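PDB 2CB4: mosquitocidal toxin, which probably acts as an ADP-ribosylating toxin against mosquitoes, this chain being its catalytic domain. Local coordinates for residues 140-145 against 275-280. The protein carries 1 engineered substitution. Sequence-based numbering, arbitrary orientation.
Sequences PWTPHS and NSLNVI
Where Thr142 meets Leu277 and Val279, no flat side chain of either segment takes part; the planar group involved is the peptide carbonyl of Pro140. Thr142 OG1 sits above one face of it, 50° out of the plane, and donates a hydrogen bond of 2.9 Å to Pro140 O with a C=O...donor angle of 130°, away from either lone pair.

The torsion of Thr142 (chi1 -58°) divides the work of its branches, setting OG1 beside its own backbone N and sending CG2 anti to that N. The methyl end is the part that touches: Thr142 CG2 lies 3.8 Å from Val279 CG2, the two reaching tip to tip, and 4.1 Å from Leu277 CD1, whose side chain it crosses at a slant.

No direct hydrogen bond joins the segments. Instead one water donates to Thr142 OG1 at 2.6 Å and to Leu277 O at 2.5 Å, both short. The hydroxyl is thus gripped twice, as donor to the carbonyl and acceptor from the water, which should fix its rotation. The buried surface is just 116 Å², and the closest CA atoms, those of Thr142 and Leu277, are 8.0 Å apart, so the segments meet through aliphatic side-chain packing and one water bridge, with no strand pairing between them.

Strand 142-143 pairs antiparallel with strand 264-265, and Trp81 of strand 78-82 touches both Thr142 and Leu277. Segment 275-280 therefore lies against the Scabin-like, ADP-ribosyltransferase-type part of the domain. Within 275-280, Ser276 OG accepts from Asn278 N, two residues on, at 3.2 Å, which is an ST turn.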
loop_
_atom_site.group_PDB
_atom_site.type_symbol
_atom_site.label_atom_id
_atom_site.label_comp_id
_atom_site.label_asym_id
_atom_site.label_seq_id
_atom_site.Cartn_x
_atom_site.Cartn_y
_atom_site.Cartn_z
ATOM N N PRO A 140 -48.446 -6.926 -10.281
ATOM C CA PRO A 140 -47.901 -6.905 -8.929
ATOM C C PRO A 140 -47.437 -5.482 -8.617
ATOM O O PRO A 140 -47.525 -4.584 -9.462
ATOM C CB PRO A 140 -46.677 -7.839 -9.039
ATOM C CG PRO A 140 -46.205 -7.664 -10.442
ATOM C CD PRO A 140 -47.443 -7.379 -11.275
ATOM N N TRP A 141 -46.942 -5.282 -7.404
ATOM C CA TRP A 141 -46.327 -4.023 -7.026
ATOM C C TRP A 141 -45.159 -3.936 -8.064
ATOM O O TRP A 141 -44.427 -4.919 -8.289
ATOM C CB TRP A 141 -45.771 -4.131 -5.597
ATOM C CG TRP A 141 -45.055 -2.887 -5.132
ATOM C CD1 TRP A 141 -45.579 -1.877 -4.371
ATOM C CD2 TRP A 141 -43.675 -2.523 -5.399
ATOM N NE1 TRP A 141 -44.614 -0.909 -4.147
ATOM C CE2 TRP A 141 -43.438 -1.289 -4.747
ATOM C CE3 TRP A 141 -42.595 -3.163 -6.067
ATOM C CZ2 TRP A 141 -42.194 -0.646 -4.793
ATOM C CZ3 TRP A 141 -41.360 -2.522 -6.109
ATOM C CH2 TRP A 141 -41.178 -1.261 -5.500
ATOM N N THR A 142 -45.045 -2.791 -8.742
ATOM C CA THR A 142 -44.065 -2.582 -9.798
ATOM C C THR A 142 -43.277 -1.293 -9.535
ATOM O O THR A 142 -43.849 -0.300 -9.079
ATOM C CB THR A 142 -44.825 -2.462 -11.133
ATOM O OG1 THR A 142 -45.589 -3.648 -11.349
ATOM C CG2 THR A 142 -43.894 -2.226 -12.326
ATOM N N PRO A 143 -41.968 -1.298 -9.827
ATOM C CA PRO A 143 -41.153 -0.096 -9.616
ATOM C C PRO A 143 -41.566 1.025 -10.572
ATOM O O PRO A 143 -41.976 0.778 -11.701
ATOM C CB PRO A 143 -39.717 -0.569 -9.931
ATOM C CG PRO A 143 -39.740 -2.024 -9.938
ATOM C CD PRO A 143 -41.146 -2.477 -10.176
ATOM N N HIS A 144 -41.431 2.271 -10.136
ATOM C CA HIS A 144 -41.777 3.403 -11.005
ATOM C C HIS A 144 -40.929 3.432 -12.275
ATOM O O HIS A 144 -41.365 3.913 -13.304
ATOM C CB HIS A 144 -41.571 4.739 -10.247
ATOM C CG HIS A 144 -42.598 4.988 -9.197
ATOM N ND1 HIS A 144 -42.297 5.560 -7.974
ATOM C CD2 HIS A 144 -43.932 4.741 -9.182
ATOM C CE1 HIS A 144 -43.406 5.668 -7.266
ATOM N NE2 HIS A 144 -44.411 5.190 -7.981
ATOM N N SER A 145 -39.695 2.946 -12.191
ATOM C CA SER A 145 -38.783 2.976 -13.342
ATOM C C SER A 145 -38.864 1.740 -14.245
ATOM O O SER A 145 -38.056 1.600 -15.164
ATOM C CB SER A 145 -37.359 3.025 -12.807
ATOM O OG SER A 145 -37.037 1.752 -12.257
ATOM N N ASN A 275 -47.704 -8.603 -23.238
ATOM C CA ASN A 275 -46.241 -8.545 -23.361
ATOM C C ASN A 275 -45.565 -7.418 -22.553
ATOM O O ASN A 275 -44.336 -7.284 -22.516
ATOM C CB ASN A 275 -45.845 -8.506 -24.855
ATOM C CG ASN A 275 -46.097 -9.859 -25.553
ATOM O OD1 ASN A 275 -46.378 -9.936 -26.752
ATOM N ND2 ASN A 275 -46.078 -10.925 -24.770
ATOM N N SER A 276 -46.406 -6.648 -21.860
ATOM C CA SER A 276 -45.954 -5.515 -21.048
ATOM C C SER A 276 -46.001 -5.826 -19.552
ATOM O O SER A 276 -46.421 -6.925 -19.148
ATOM C CB SER A 276 -46.795 -4.257 -21.373
ATOM O OG SER A 276 -48.060 -4.284 -20.728
ATOM N N LEU A 277 -45.541 -4.879 -18.734
ATOM C CA LEU A 277 -45.575 -5.056 -17.282
ATOM C C LEU A 277 -46.772 -4.255 -16.695
ATOM O O LEU A 277 -46.829 -3.964 -15.475
ATOM C CB LEU A 277 -44.233 -4.719 -16.595
ATOM C CG LEU A 277 -43.373 -3.537 -17.042
ATOM C CD1 LEU A 277 -43.877 -2.275 -16.419
ATOM C CD2 LEU A 277 -41.949 -3.837 -16.593
ATOM N N ASN A 278 -47.718 -3.920 -17.589
ATOM C CA ASN A 278 -48.979 -3.219 -17.250
ATOM C C ASN A 278 -48.849 -1.816 -16.663
ATOM O O ASN A 278 -49.645 -1.426 -15.799
ATOM C CB ASN A 278 -49.849 -4.074 -16.307
ATOM C CG ASN A 278 -50.583 -5.192 -17.024
ATOM O OD1 ASN A 278 -51.214 -6.019 -16.380
ATOM N ND2 ASN A 278 -50.524 -5.211 -18.353
ATOM N N VAL A 279 -47.832 -1.075 -17.108
ATOM C CA VAL A 279 -47.615 0.299 -16.665
ATOM C C VAL A 279 -47.689 1.137 -17.937
ATOM O O VAL A 279 -47.073 0.795 -18.959
ATOM C CB VAL A 279 -46.260 0.497 -15.919
ATOM C CG1 VAL A 279 -45.989 1.988 -15.688
ATOM C CG2 VAL A 279 -46.255 -0.251 -14.590
ATOM N N ILE A 280 -48.505 2.191 -17.887
ATOM C CA ILE A 280 -48.719 3.091 -19.021
ATOM C C ILE A 280 -47.444 3.859 -19.437
ATOM O O ILE A 280 -46.734 4.433 -18.591
ATOM C CB ILE A 280 -49.876 4.107 -18.704
ATOM C CG1 ILE A 280 -51.224 3.372 -18.593
ATOM C CG2 ILE A 280 -49.949 5.217 -19.762
ATOM C CD1 ILE A 280 -52.315 4.184 -17.888
HETATM O O HOH W 1 -45.824 -5.158 -13.463
#